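Uncharacterized protein (Thermus thermophilus HB8, PDB 6SCE) appears to be a CARF-domain DNA nuclease of Type III CRISPR defence that is switched on when it binds cyclic oligoadenylate. Local coordinates at residues A105-V110 against F123-E128; A514-Q519 against F546-A551; L225-Y230 against G258-D263; Q51-L56 against A144-E149. All coordinates share one frame; numbering follows the deposited sequence.

In the fold
Contacts 1 and 4 belong to one N-terminal domain: contact 1 pairs antiparallel strands of its mixed sheet, and contact 4 packs two helices beside that sheet, their centres about 27 Å apart. Contact 3 ties parallel strands in the next sheet along the chain, and contact 2 joins a helix-ending turn to a strand of the C-terminal sheet, its centre about 40 Å from that of contact 4. All four are partly buried. Three are held by backbone hydrogen bonds: contact 3 has a regular ladder, contact 1 is kinked by a bulge, and contact 2 has a single bridge. Contact 4 relies instead on side chains, a water and a long salt bridge at its exposed edge.

Contact 1: A105-V110 against F123-E128; sequences ARVFLV and FLWPRE
Phe108 lays its CB against the ring of Phe123, 3.6 Å from Phe123 CD1, and the two benzyl groups run side by side toward helix 15-28. The rings are nearly parallel, their planes at 28°, but so far slid that they barely overlap, with ring centroids 5.5 Å apart. Phe108 CG stands between its own backbone N and carbonyl carbon (chi1 73°), which swings the outer ring away from its neighbour and leaves CB to do the touching. Large aromatics suit this buried face because Val23 and Val24 of the helix close over it. The backbone beneath is irregular: Leu124 and Trp125 both face Val107, a classic beta bulge in the hairpin of strands 105-111 and 120-125, at the antiparallel side of a mixed sheet consistent with the Rossmann-like fold of a CARF domain. Val107 O accepts a straight bond from Leu124 N at 2.8 Å and only a weak one from Trp125 N at 3.5 Å, while Val107 N gives its hydrogen to Trp125 O. On the opposite face the beta-branched valine, a residue suited to a strand, puts Val107 CB 4.0 Å from Trp125 CB. Trp125 CG lies anti to the backbone N (chi1 -176°), and the ring presents its edge to Ala105 O, with CD1 3.3 Å from that oxygen. Pro126, reached through a cis peptide bond, sets its CB over the margin of one indole face, and the indole NE1 is bonded to Arg102 O. Leu124 CD1 comes to 4.3 Å from Leu109 CG, both leucines touching Leu388 of helix 384-393.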
loop_
_atom_site.group_PDB
_atom_site.type_symbol
_atom_site.label_atom_id
_atom_site.label_comp_id
_atom_site.label_asym_id
_atom_site.label_seq_id
_atom_site.Cartn_x
_atom_site.Cartn_y
_atom_site.Cartn_z
ATOM N N ALA A 105 -6.037 23.042 24.312
ATOM C CA ALA A 105 -5.497 22.094 23.304
ATOM C C ALA A 105 -5.346 22.734 21.959
ATOM O O ALA A 105 -6.184 23.511 21.540
ATOM C CB ALA A 105 -6.384 20.873 23.185
ATOM N N ARG A 106 -4.232 22.456 21.290
ATOM C CA ARG A 106 -4.056 22.841 19.898
ATOM C C ARG A 106 -3.908 21.501 19.172
ATOM O O ARG A 106 -3.102 20.683 19.573
ATOM C CB ARG A 106 -2.828 23.707 19.690
ATOM C CG ARG A 106 -2.982 25.149 20.221
ATOM C CD ARG A 106 -1.752 26.017 19.990
ATOM N NE ARG A 106 -1.893 27.370 20.561
ATOM C CZ ARG A 106 -1.733 27.686 21.854
ATOM N NH1 ARG A 106 -1.407 26.770 22.772
ATOM N NH2 ARG A 106 -1.908 28.946 22.251
ATOM N N VAL A 107 -4.682 21.294 18.117
ATOM C CA VAL A 107 -4.687 20.013 17.413
ATOM C C VAL A 107 -4.236 20.260 15.988
ATOM O O VAL A 107 -4.694 21.190 15.333
ATOM C CB VAL A 107 -6.090 19.390 17.416
ATOM C CG1 VAL A 107 -6.083 18.025 16.727
ATOM C CG2 VAL A 107 -6.590 19.253 18.849
ATOM N N PHE A 108 -3.321 19.416 15.502
ATOM C CA PHE A 108 -2.781 19.619 14.180
ATOM C C PHE A 108 -2.328 18.307 13.530
ATOM O O PHE A 108 -2.306 17.269 14.170
ATOM C CB PHE A 108 -1.635 20.633 14.238
ATOM C CG PHE A 108 -0.362 20.120 14.857
ATOM C CD1 PHE A 108 -0.233 19.993 16.227
ATOM C CD2 PHE A 108 0.742 19.860 14.065
ATOM C CE1 PHE A 108 0.938 19.541 16.799
ATOM C CE2 PHE A 108 1.933 19.422 14.625
ATOM C CZ PHE A 108 2.034 19.283 16.004
ATOM N N LEU A 109 -2.022 18.406 12.252
ATOM C CA LEU A 109 -1.469 17.312 11.426
ATOM C C LEU A 109 -0.241 17.875 10.751
ATOM O O LEU A 109 -0.144 19.094 10.573
ATOM C CB LEU A 109 -2.427 17.001 10.265
ATOM C CG LEU A 109 -3.874 16.734 10.523
ATOM C CD1 LEU A 109 -4.623 16.497 9.240
ATOM C CD2 LEU A 109 -3.909 15.500 11.426
ATOM N N VAL A 110 0.650 17.002 10.303
ATOM C CA VAL A 110 1.739 17.391 9.403
ATOM C C VAL A 110 1.552 16.597 8.118
ATOM O O VAL A 110 1.379 15.373 8.132
ATOM C CB VAL A 110 3.133 17.204 10.024
ATOM C CG1 VAL A 110 3.286 18.143 11.198
ATOM C CG2 VAL A 110 3.399 15.768 10.503
ATOM N N PHE A 123 -3.551 23.135 11.220
ATOM C CA PHE A 123 -4.123 23.266 12.550
ATOM C C PHE A 123 -5.612 23.132 12.397
ATOM O O PHE A 123 -6.210 23.726 11.507
ATOM C CB PHE A 123 -3.709 24.592 13.215
ATOM C CG PHE A 123 -2.250 24.659 13.488
ATOM C CD1 PHE A 123 -1.735 24.164 14.669
ATOM C CD2 PHE A 123 -1.374 25.117 12.518
ATOM C CE1 PHE A 123 -0.377 24.165 14.900
ATOM C CE2 PHE A 123 -0.013 25.128 12.756
ATOM C CZ PHE A 123 0.477 24.628 13.940
ATOM N N LEU A 124 -6.195 22.285 13.232
ATOM C CA LEU A 124 -7.610 21.968 13.188
ATOM C C LEU A 124 -8.372 22.624 14.338
ATOM O O LEU A 124 -9.555 22.820 14.234
ATOM C CB LEU A 124 -7.804 20.458 13.282
ATOM C CG LEU A 124 -6.992 19.634 12.261
ATOM C CD1 LEU A 124 -7.430 18.192 12.338
ATOM C CD2 LEU A 124 -7.169 20.168 10.864
ATOM N N TRP A 125 -7.672 22.960 15.414
ATOM C CA TRP A 125 -8.299 23.463 16.639
ATOM C C TRP A 125 -7.242 24.235 17.451
ATOM O O TRP A 125 -6.103 23.788 17.519
ATOM C CB TRP A 125 -8.803 22.289 17.457
ATOM C CG TRP A 125 -9.530 22.706 18.677
ATOM C CD1 TRP A 125 -9.032 22.812 19.943
ATOM C CD2 TRP A 125 -10.888 23.113 18.741
ATOM N NE1 TRP A 125 -10.008 23.239 20.797
ATOM C CE2 TRP A 125 -11.157 23.450 20.086
ATOM C CE3 TRP A 125 -11.907 23.226 17.794
ATOM C CZ2 TRP A 125 -12.405 23.880 20.512
ATOM C CZ3 TRP A 125 -13.155 23.668 18.221
ATOM C CH2 TRP A 125 -13.388 23.981 19.570
ATOM N N PRO A 126 -7.573 25.381 18.058
ATOM C CA PRO A 126 -8.920 25.962 18.109
ATOM C C PRO A 126 -9.320 26.696 16.835
ATOM O O PRO A 126 -10.484 27.016 16.653
ATOM C CB PRO A 126 -8.824 26.940 19.307
ATOM C CG PRO A 126 -7.403 27.349 19.344
ATOM C CD PRO A 126 -6.616 26.128 18.893
ATOM N N ARG A 127 -8.371 26.955 15.952
ATOM C CA ARG A 127 -8.666 27.668 14.722
ATOM C C ARG A 127 -8.086 26.910 13.553
ATOM O O ARG A 127 -6.996 26.366 13.649
ATOM C CB ARG A 127 -8.048 29.060 14.748
ATOM C CG ARG A 127 -8.810 30.043 15.623
ATOM C CD ARG A 127 -8.127 31.409 15.616
ATOM N NE ARG A 127 -6.778 31.338 16.184
ATOM C CZ ARG A 127 -6.495 31.239 17.486
ATOM N NH1 ARG A 127 -7.461 31.200 18.404
ATOM N NH2 ARG A 127 -5.225 31.169 17.877
ATOM N N GLU A 128 -8.800 26.906 12.443
ATOM C CA GLU A 128 -8.280 26.328 11.208
ATOM C C GLU A 128 -7.266 27.236 10.548
ATOM O O GLU A 128 -7.585 28.344 10.139
ATOM C CB GLU A 128 -9.410 26.005 10.230
ATOM C CG GLU A 128 -10.189 24.769 10.637
ATOM C CD GLU A 128 -10.844 24.086 9.448
ATOM O OE1 GLU A 128 -11.480 24.813 8.648
ATOM O OE2 GLU A 128 -10.702 22.837 9.329
#

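Contact 2: A514-Q519 against F546-A551; sequences APKGGQ and FFHRGA
Lys516 carries its aliphatic chain past the imidazole of His548, crossing it at about a right angle. Its CB lies 3.9 Å from His548 CE1, and a bend at the third torsion (chi3 58°) brings CE to 3.8 Å from His548 NE2. A long flexible chain suits the place, brushing the ring while NZ travels on to a weak, long ion pair with Glu624. His548 CG is anti to its backbone N (chi1 -172°), which turns the ring toward the incoming turn. There Lys516 O sits in the ring plane at the edge, 3.5 Å from His548 CE1, and Gly518 CA approaches His548 ND1 obliquely at 3.7 Å. Arg549 CG rests over the centre of one imidazole face. With an alanine here, Lys516 and Gly518 would probably lose the flat group they lean on, and the lysine chain would be freer to swing. Gly518 has to be small, since a CB in its place would collide with ND1. The turn itself is a Schellman motif closing helix 499-513, with Gly517 at positive phi, and it leads into strand 519-528 of a C-terminal sheet consistent with a restriction-endonuclease-like core. Gln519 and Phe547 form an antiparallel hydrogen-bonded pair: Gln519 N reaches Phe547 O at 3.1 Å, and Phe547 N returns to Gln519 O at 2.9 Å. Phe546 CB also crowds Gln519 O at 3.1 Å, while its ring turns away to stack on Trp553. Gln519 OE1 is bonded to Arg521. Arg549 and Gly550 make a type I' hairpin turn, where Gly550 O bonds an adenine of the bound RNA.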
loop_
_atom_site.group_PDB
_atom_site.type_symbol
_atom_site.label_atom_id
_atom_site.label_comp_id
_atom_site.label_asym_id
_atom_site.label_seq_id
_atom_site.Cartn_x
_atom_site.Cartn_y
_atom_site.Cartn_z
ATOM N N ALA A 514 -13.324 -22.422 0.259
ATOM C CA ALA A 514 -14.755 -22.338 -0.037
ATOM C C ALA A 514 -15.643 -22.497 1.217
ATOM O O ALA A 514 -16.487 -21.640 1.483
ATOM C CB ALA A 514 -15.148 -23.341 -1.118
ATOM N N PRO A 515 -15.441 -23.568 2.007
ATOM C CA PRO A 515 -16.179 -23.651 3.270
ATOM C C PRO A 515 -16.161 -22.348 4.079
ATOM O O PRO A 515 -17.159 -22.006 4.698
ATOM C CB PRO A 515 -15.440 -24.761 4.027
ATOM C CG PRO A 515 -14.948 -25.672 2.949
ATOM C CD PRO A 515 -14.712 -24.818 1.723
ATOM N N LYS A 516 -15.036 -21.633 4.052
ATOM C CA LYS A 516 -14.841 -20.418 4.847
ATOM C C LYS A 516 -15.151 -19.101 4.102
ATOM O O LYS A 516 -14.830 -18.030 4.601
ATOM C CB LYS A 516 -13.401 -20.396 5.382
ATOM C CG LYS A 516 -13.092 -21.544 6.332
ATOM C CD LYS A 516 -11.607 -21.828 6.458
ATOM C CE LYS A 516 -10.833 -20.613 6.925
ATOM N NZ LYS A 516 -9.414 -20.946 7.220
ATOM N N GLY A 517 -15.777 -19.179 2.932
ATOM C CA GLY A 517 -16.153 -17.989 2.174
ATOM C C GLY A 517 -15.050 -17.356 1.319
ATOM O O GLY A 517 -15.230 -16.250 0.795
ATOM N N GLY A 518 -13.915 -18.043 1.174
ATOM C CA GLY A 518 -12.807 -17.551 0.346
ATOM C C GLY A 518 -12.982 -17.990 -1.102
ATOM O O GLY A 518 -13.705 -18.947 -1.392
ATOM N N GLN A 519 -12.321 -17.287 -2.010
ATOM C CA GLN A 519 -12.405 -17.590 -3.436
ATOM C C GLN A 519 -11.001 -17.875 -3.989
ATOM O O GLN A 519 -10.088 -17.067 -3.795
ATOM C CB GLN A 519 -13.037 -16.414 -4.174
ATOM C CG GLN A 519 -14.543 -16.322 -4.010
ATOM C CD GLN A 519 -15.295 -17.015 -5.142
ATOM O OE1 GLN A 519 -14.982 -18.156 -5.511
ATOM N NE2 GLN A 519 -16.283 -16.316 -5.717
ATOM N N PHE A 546 -5.974 -16.133 -4.849
ATOM C CA PHE A 546 -7.127 -16.301 -3.982
ATOM C C PHE A 546 -7.320 -15.068 -3.099
ATOM O O PHE A 546 -6.364 -14.307 -2.836
ATOM C CB PHE A 546 -7.118 -17.639 -3.188
ATOM C CG PHE A 546 -5.978 -17.815 -2.227
ATOM C CD1 PHE A 546 -4.775 -18.358 -2.650
ATOM C CD2 PHE A 546 -6.145 -17.543 -0.876
ATOM C CE1 PHE A 546 -3.734 -18.557 -1.752
ATOM C CE2 PHE A 546 -5.118 -17.748 0.033
ATOM C CZ PHE A 546 -3.905 -18.245 -0.405
ATOM N N PHE A 547 -8.568 -14.875 -2.679
ATOM C CA PHE A 547 -8.945 -13.753 -1.822
ATOM C C PHE A 547 -9.614 -14.322 -0.575
ATOM O O PHE A 547 -10.497 -15.167 -0.680
ATOM C CB PHE A 547 -9.869 -12.802 -2.584
ATOM C CG PHE A 547 -10.268 -11.594 -1.796
ATOM C CD1 PHE A 547 -9.325 -10.672 -1.396
ATOM C CD2 PHE A 547 -11.599 -11.396 -1.427
ATOM C CE1 PHE A 547 -9.680 -9.570 -0.639
ATOM C CE2 PHE A 547 -11.963 -10.285 -0.687
ATOM C CZ PHE A 547 -11.001 -9.373 -0.292
ATOM N N HIS A 548 -9.147 -13.915 0.605
ATOM C CA HIS A 548 -9.775 -14.383 1.829
ATOM C C HIS A 548 -9.751 -13.282 2.871
ATOM O O HIS A 548 -8.690 -12.887 3.322
ATOM C CB HIS A 548 -9.061 -15.626 2.358
ATOM C CG HIS A 548 -9.767 -16.275 3.506
ATOM N ND1 HIS A 548 -11.106 -16.593 3.464
ATOM C CD2 HIS A 548 -9.321 -16.667 4.726
ATOM C CE1 HIS A 548 -11.461 -17.137 4.619
ATOM N NE2 HIS A 548 -10.397 -17.196 5.399
ATOM N N ARG A 549 -10.927 -12.772 3.209
ATOM C CA ARG A 549 -11.099 -11.850 4.342
ATOM C C ARG A 549 -10.262 -10.564 4.341
ATOM O O ARG A 549 -9.803 -10.141 5.384
ATOM C CB ARG A 549 -10.867 -12.617 5.642
ATOM C CG ARG A 549 -11.887 -13.748 5.792
ATOM C CD ARG A 549 -11.864 -14.374 7.164
ATOM N NE ARG A 549 -12.093 -13.416 8.253
ATOM C CZ ARG A 549 -13.277 -12.944 8.649
ATOM N NH1 ARG A 549 -14.412 -13.284 8.043
ATOM N NH2 ARG A 549 -13.322 -12.100 9.670
ATOM N N GLY A 550 -10.077 -9.925 3.191
ATOM C CA GLY A 550 -9.318 -8.642 3.138
ATOM C C GLY A 550 -7.821 -8.755 2.862
ATOM O O GLY A 550 -7.023 -7.766 3.062
ATOM N N ALA A 551 -7.421 -9.953 2.426
ATOM C CA ALA A 551 -6.067 -10.163 1.918
ATOM C C ALA A 551 -6.132 -10.915 0.595
ATOM O O ALA A 551 -6.784 -11.957 0.475
ATOM C CB ALA A 551 -5.209 -10.898 2.921
#

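Contact 3: L225-Y230 against G258-D263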
loop_
_atom_site.group_PDB
_atom_site.type_symbol
_atom_site.label_atom_id
_atom_site.label_comp_id
_atom_site.label_asym_id
_atom_site.label_seq_id
_atom_site.Cartn_x
_atom_site.Cartn_y
_atom_site.Cartn_z
ATOM N N LEU A 225 9.990 8.590 -2.254
ATOM C CA LEU A 225 9.697 8.399 -3.660
ATOM C C LEU A 225 10.904 7.759 -4.380
ATOM O O LEU A 225 11.994 8.304 -4.318
ATOM C CB LEU A 225 9.405 9.771 -4.271
ATOM C CG LEU A 225 8.878 9.761 -5.696
ATOM C CD1 LEU A 225 7.558 9.027 -5.805
ATOM C CD2 LEU A 225 8.729 11.205 -6.143
ATOM N N PRO A 226 10.711 6.615 -5.062
ATOM C CA PRO A 226 11.791 6.073 -5.885
ATOM C C PRO A 226 11.793 6.811 -7.217
ATOM O O PRO A 226 10.857 6.659 -8.024
ATOM C CB PRO A 226 11.394 4.603 -6.077
ATOM C CG PRO A 226 10.125 4.398 -5.277
ATOM C CD PRO A 226 9.526 5.763 -5.132
ATOM N N VAL A 227 12.817 7.603 -7.434
ATOM C CA VAL A 227 12.890 8.449 -8.623
ATOM C C VAL A 227 13.878 7.798 -9.571
ATOM O O VAL A 227 15.017 7.562 -9.177
ATOM C CB VAL A 227 13.358 9.858 -8.285
ATOM C CG1 VAL A 227 13.410 10.708 -9.562
ATOM C CG2 VAL A 227 12.452 10.515 -7.251
ATOM N N VAL A 228 13.422 7.436 -10.776
ATOM C CA VAL A 228 14.247 6.682 -11.698
ATOM C C VAL A 228 14.320 7.379 -13.055
ATOM O O VAL A 228 13.322 7.382 -13.797
ATOM C CB VAL A 228 13.739 5.253 -11.867
ATOM C CG1 VAL A 228 14.540 4.520 -12.960
ATOM C CG2 VAL A 228 13.893 4.498 -10.559
ATOM N N PRO A 229 15.452 8.040 -13.342
ATOM C CA PRO A 229 15.608 8.665 -14.672
ATOM C C PRO A 229 15.883 7.568 -15.668
ATOM O O PRO A 229 16.806 6.764 -15.474
ATOM C CB PRO A 229 16.800 9.603 -14.499
ATOM C CG PRO A 229 16.949 9.772 -13.016
ATOM C CD PRO A 229 16.547 8.442 -12.452
ATOM N N TYR A 230 15.031 7.469 -16.682
ATOM C CA TYR A 230 15.119 6.361 -17.596
ATOM C C TYR A 230 16.370 6.474 -18.480
ATOM O O TYR A 230 16.927 7.562 -18.666
ATOM C CB TYR A 230 13.824 6.168 -18.389
ATOM C CG TYR A 230 13.391 7.300 -19.288
ATOM C CD1 TYR A 230 14.003 7.510 -20.514
ATOM C CD2 TYR A 230 12.325 8.135 -18.937
ATOM C CE1 TYR A 230 13.583 8.533 -21.350
ATOM C CE2 TYR A 230 11.894 9.150 -19.776
ATOM C CZ TYR A 230 12.526 9.348 -20.984
ATOM O OH TYR A 230 12.112 10.365 -21.820
ATOM N N GLY A 258 5.492 1.116 -8.426
ATOM C CA GLY A 258 5.459 2.402 -7.745
ATOM C C GLY A 258 6.693 3.297 -7.927
ATOM O O GLY A 258 7.017 4.117 -7.075
ATOM N N VAL A 259 7.357 3.183 -9.070
ATOM C CA VAL A 259 8.505 4.032 -9.381
ATOM C C VAL A 259 8.072 5.266 -10.139
ATOM O O VAL A 259 7.194 5.199 -11.018
ATOM C CB VAL A 259 9.511 3.216 -10.217
ATOM C CG1 VAL A 259 10.515 4.111 -10.924
ATOM C CG2 VAL A 259 10.181 2.214 -9.301
ATOM N N PHE A 260 8.692 6.391 -9.824
ATOM C CA PHE A 260 8.473 7.630 -10.545
ATOM C C PHE A 260 9.553 7.690 -11.632
ATOM O O PHE A 260 10.683 8.103 -11.388
ATOM C CB PHE A 260 8.551 8.804 -9.583
ATOM C CG PHE A 260 8.286 10.153 -10.189
ATOM C CD1 PHE A 260 7.277 10.348 -11.116
ATOM C CD2 PHE A 260 9.037 11.232 -9.794
ATOM C CE1 PHE A 260 7.031 11.604 -11.627
ATOM C CE2 PHE A 260 8.797 12.490 -10.289
ATOM C CZ PHE A 260 7.788 12.674 -11.212
ATOM N N LEU A 261 9.183 7.225 -12.817
ATOM C CA LEU A 261 10.079 7.195 -13.985
ATOM C C LEU A 261 10.137 8.554 -14.655
ATOM O O LEU A 261 9.114 9.080 -15.059
ATOM C CB LEU A 261 9.571 6.164 -14.968
ATOM C CG LEU A 261 10.583 5.721 -16.031
ATOM C CD1 LEU A 261 11.614 4.804 -15.408
ATOM C CD2 LEU A 261 9.872 5.018 -17.170
ATOM N N VAL A 262 11.323 9.124 -14.763
ATOM C CA VAL A 262 11.479 10.489 -15.222
ATOM C C VAL A 262 12.459 10.627 -16.372
ATOM O O VAL A 262 13.415 9.843 -16.533
ATOM C CB VAL A 262 11.883 11.483 -14.096
ATOM C CG1 VAL A 262 10.804 11.570 -13.023
ATOM C CG2 VAL A 262 13.224 11.124 -13.481
ATOM N N ASP A 263 12.218 11.671 -17.149
ATOM C CA ASP A 263 13.074 12.019 -18.286
ATOM C C ASP A 263 14.341 12.647 -17.716
ATOM O O ASP A 263 14.269 13.678 -17.059
ATOM C CB ASP A 263 12.278 12.962 -19.212
ATOM C CG ASP A 263 13.063 13.436 -20.440
ATOM O OD1 ASP A 263 14.290 13.201 -20.542
ATOM O OD2 ASP A 263 12.398 14.069 -21.289
#
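Val262 O takes one hydrogen bond, from Tyr230 N at 2.9 Å, nearly along the C=O axis, with a CA-H...O contact from Pro229 CA at 3.1 Å and Tyr230 CD2 close by. The tyrosine CG sits between its backbone N and carbonyl carbon (chi1 62°), folding the ring back over the other strand, where CE2 lies 3.4 Å from Asp263 CA. Leu261 CG meets the ring's edge, and Phe247 packs edge-to-face against it. A serine in its place would probably leave Val262 O and Asp263 without this cover and Phe247 without its ring partner. Four backbone bonds pair the strands in parallel, and the chain between them, a beta-alpha-beta crossover, runs through helices 232-236 and 240-257. One face joins Val227 and Val262, and Phe260 sets its ring beside Leu225, whose CD2 is 3.7 Å from Phe260 CD2. On the other, branched valines press more closely than ordinary van der Waals contact, Val228 CG2 lying 3.4 Å from Val259 CG1. Asp263 sends OD1 to Lys232 and Gly265 N. The chemistry implies a strand pair cemented by main-chain bonds and apolar branches, its charge kept to the outer strand's exit.

Contact 4: Q51-L56 against A144-E149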
loop_
_atom_site.group_PDB
_atom_site.type_symbol
_atom_site.label_atom_id
_atom_site.label_comp_id
_atom_site.label_asym_id
_atom_site.label_seq_id
_atom_site.Cartn_x
_atom_site.Cartn_y
_atom_site.Cartn_z
ATOM N N GLN A 51 13.401 3.446 18.129
ATOM C CA GLN A 51 14.423 3.604 19.172
ATOM C C GLN A 51 15.383 4.727 18.830
ATOM O O GLN A 51 15.811 5.439 19.723
ATOM C CB GLN A 51 15.161 2.284 19.483
ATOM C CG GLN A 51 14.239 1.252 20.122
ATOM C CD GLN A 51 13.468 1.800 21.331
ATOM O OE1 GLN A 51 14.053 2.430 22.213
ATOM N NE2 GLN A 51 12.147 1.591 21.356
ATOM N N ALA A 52 15.690 4.912 17.548
ATOM C CA ALA A 52 16.516 6.040 17.122
ATOM C C ALA A 52 15.825 7.386 17.402
ATOM O O ALA A 52 16.451 8.363 17.808
ATOM C CB ALA A 52 16.874 5.896 15.666
ATOM N N PHE A 53 14.514 7.429 17.219
ATOM C CA PHE A 53 13.748 8.601 17.512
ATOM C C PHE A 53 13.797 8.899 19.024
ATOM O O PHE A 53 14.022 10.044 19.436
ATOM C CB PHE A 53 12.311 8.395 17.036
ATOM C CG PHE A 53 11.353 9.488 17.420
ATOM C CD1 PHE A 53 11.642 10.816 17.178
ATOM C CD2 PHE A 53 10.123 9.170 17.989
ATOM C CE1 PHE A 53 10.750 11.817 17.530
ATOM C CE2 PHE A 53 9.211 10.160 18.279
ATOM C CZ PHE A 53 9.523 11.492 18.060
ATOM N N PHE A 54 13.618 7.878 19.835
ATOM C CA PHE A 54 13.674 8.048 21.282
ATOM C C PHE A 54 15.067 8.487 21.779
ATOM O O PHE A 54 15.162 9.318 22.671
ATOM C CB PHE A 54 13.224 6.781 22.015
ATOM C CG PHE A 54 11.753 6.471 21.863
ATOM C CD1 PHE A 54 10.845 7.447 21.471
ATOM C CD2 PHE A 54 11.270 5.189 22.132
ATOM C CE1 PHE A 54 9.490 7.161 21.339
ATOM C CE2 PHE A 54 9.919 4.918 21.997
ATOM C CZ PHE A 54 9.039 5.906 21.606
ATOM N N ARG A 55 16.106 8.008 21.123
ATOM C CA ARG A 55 17.470 8.493 21.360
ATOM C C ARG A 55 17.623 9.976 21.042
ATOM O O ARG A 55 18.236 10.717 21.801
ATOM C CB ARG A 55 18.474 7.639 20.554
ATOM C CG ARG A 55 19.921 8.061 20.666
ATOM C CD ARG A 55 20.791 7.252 19.707
ATOM N NE ARG A 55 22.164 7.765 19.634
ATOM C CZ ARG A 55 23.150 7.208 18.929
ATOM N NH1 ARG A 55 24.357 7.757 18.943
ATOM N NH2 ARG A 55 22.934 6.114 18.201
ATOM N N LEU A 56 17.060 10.421 19.928
ATOM C CA LEU A 56 17.045 11.814 19.597
ATOM C C LEU A 56 16.275 12.625 20.637
ATOM O O LEU A 56 16.761 13.672 21.098
ATOM C CB LEU A 56 16.446 12.013 18.204
ATOM C CG LEU A 56 16.220 13.423 17.714
ATOM C CD1 LEU A 56 17.506 14.229 17.720
ATOM C CD2 LEU A 56 15.638 13.391 16.307
ATOM N N ALA A 144 19.109 10.917 8.493
ATOM C CA ALA A 144 20.161 9.934 8.672
ATOM C C ALA A 144 20.131 9.335 10.063
ATOM O O ALA A 144 20.299 8.107 10.233
ATOM C CB ALA A 144 21.537 10.538 8.374
ATOM N N ARG A 145 19.903 10.152 11.081
ATOM C CA ARG A 145 19.919 9.576 12.416
ATOM C C ARG A 145 18.621 8.779 12.718
ATOM O O ARG A 145 18.645 7.850 13.499
ATOM C CB ARG A 145 20.274 10.616 13.500
ATOM C CG ARG A 145 19.244 11.699 13.711
ATOM C CD ARG A 145 19.600 12.623 14.889
ATOM N NE ARG A 145 19.788 11.856 16.100
ATOM C CZ ARG A 145 20.477 12.233 17.156
ATOM N NH1 ARG A 145 21.011 13.458 17.222
ATOM N NH2 ARG A 145 20.572 11.387 18.176
ATOM N N LEU A 146 17.507 9.135 12.080
ATOM C CA LEU A 146 16.220 8.437 12.273
ATOM C C LEU A 146 16.045 7.197 11.409
ATOM O O LEU A 146 15.376 6.266 11.834
ATOM C CB LEU A 146 15.044 9.388 11.983
ATOM C CG LEU A 146 14.846 10.560 12.974
ATOM C CD1 LEU A 146 13.681 11.432 12.572
ATOM C CD2 LEU A 146 14.652 9.996 14.366
ATOM N N TYR A 147 16.627 7.194 10.209
ATOM C CA TYR A 147 16.437 6.107 9.231
ATOM C C TYR A 147 17.713 5.323 8.961
ATOM O O TYR A 147 17.708 4.089 8.968
ATOM C CB TYR A 147 15.982 6.652 7.889
ATOM C CG TYR A 147 14.587 7.272 7.817
ATOM C CD1 TYR A 147 13.722 7.292 8.914
ATOM C CD2 TYR A 147 14.135 7.821 6.619
ATOM C CE1 TYR A 147 12.449 7.841 8.800
ATOM C CE2 TYR A 147 12.866 8.378 6.501
ATOM C CZ TYR A 147 12.024 8.377 7.587
ATOM O OH TYR A 147 10.743 8.916 7.464
ATOM N N LEU A 148 18.797 6.030 8.652
ATOM C CA LEU A 148 19.974 5.333 8.145
ATOM C C LEU A 148 20.801 4.701 9.262
ATOM O O LEU A 148 21.131 3.509 9.217
ATOM C CB LEU A 148 20.816 6.263 7.304
ATOM C CG LEU A 148 20.079 6.892 6.136
ATOM C CD1 LEU A 148 21.049 7.726 5.331
ATOM C CD2 LEU A 148 19.388 5.859 5.255
ATOM N N GLU A 149 21.088 5.473 10.292
ATOM C CA GLU A 149 21.847 4.954 11.418
ATOM C C GLU A 149 21.212 3.694 12.020
ATOM O O GLU A 149 21.898 2.679 12.186
ATOM C CB GLU A 149 22.061 6.052 12.474
ATOM C CG GLU A 149 22.909 5.622 13.663
ATOM C CD GLU A 149 22.176 4.694 14.635
ATOM O OE1 GLU A 149 20.960 4.904 14.899
ATOM O OE2 GLU A 149 22.824 3.751 15.165
HETATM O O HOH W 1 18.978 9.243 17.007
#
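The small methyl of Ala52 lets the two helices come close, CB resting 3.4 Å from Arg145 O. Beside it Leu146 CD2 presses on Phe53 CA at 3.6 Å and meets Leu56 CD2 at 4.0 Å, a small apolar patch of three buried side chains. Leu56 also reaches over the guanidinium of Arg145, its CD1 above one face, nearer a margin than the centre. Arg145 gets there by a bend at chi3 (-56°), and a water in the guanidinium plane, 2.9 Å from NE, hands a hydrogen to Ala52 O. The exposed solvent side is looser. Arg55, extended, brings NH2 only to 3.8 Å from Glu149 OE2, a long salt bridge with guanidinium and carboxylate planes 71° apart. Arg55 NE and Arg145 NH2 lie 4.2 Å apart, but Glu59, salt-bridged to Arg145, probably offsets their charge. The helices run antiparallel at 163°, and a wider pi-type turn spans residues 144-148. Tyr147, pointing away, bonds an adenine of the bound RNA, which the helix pair flanks. Tyr18 of helix 15-28 touches Phe53, Leu56 and Leu146, and Phe53 meets Phe36 of strand 33-38, so the pair lies against that helix and the N-terminal sheet.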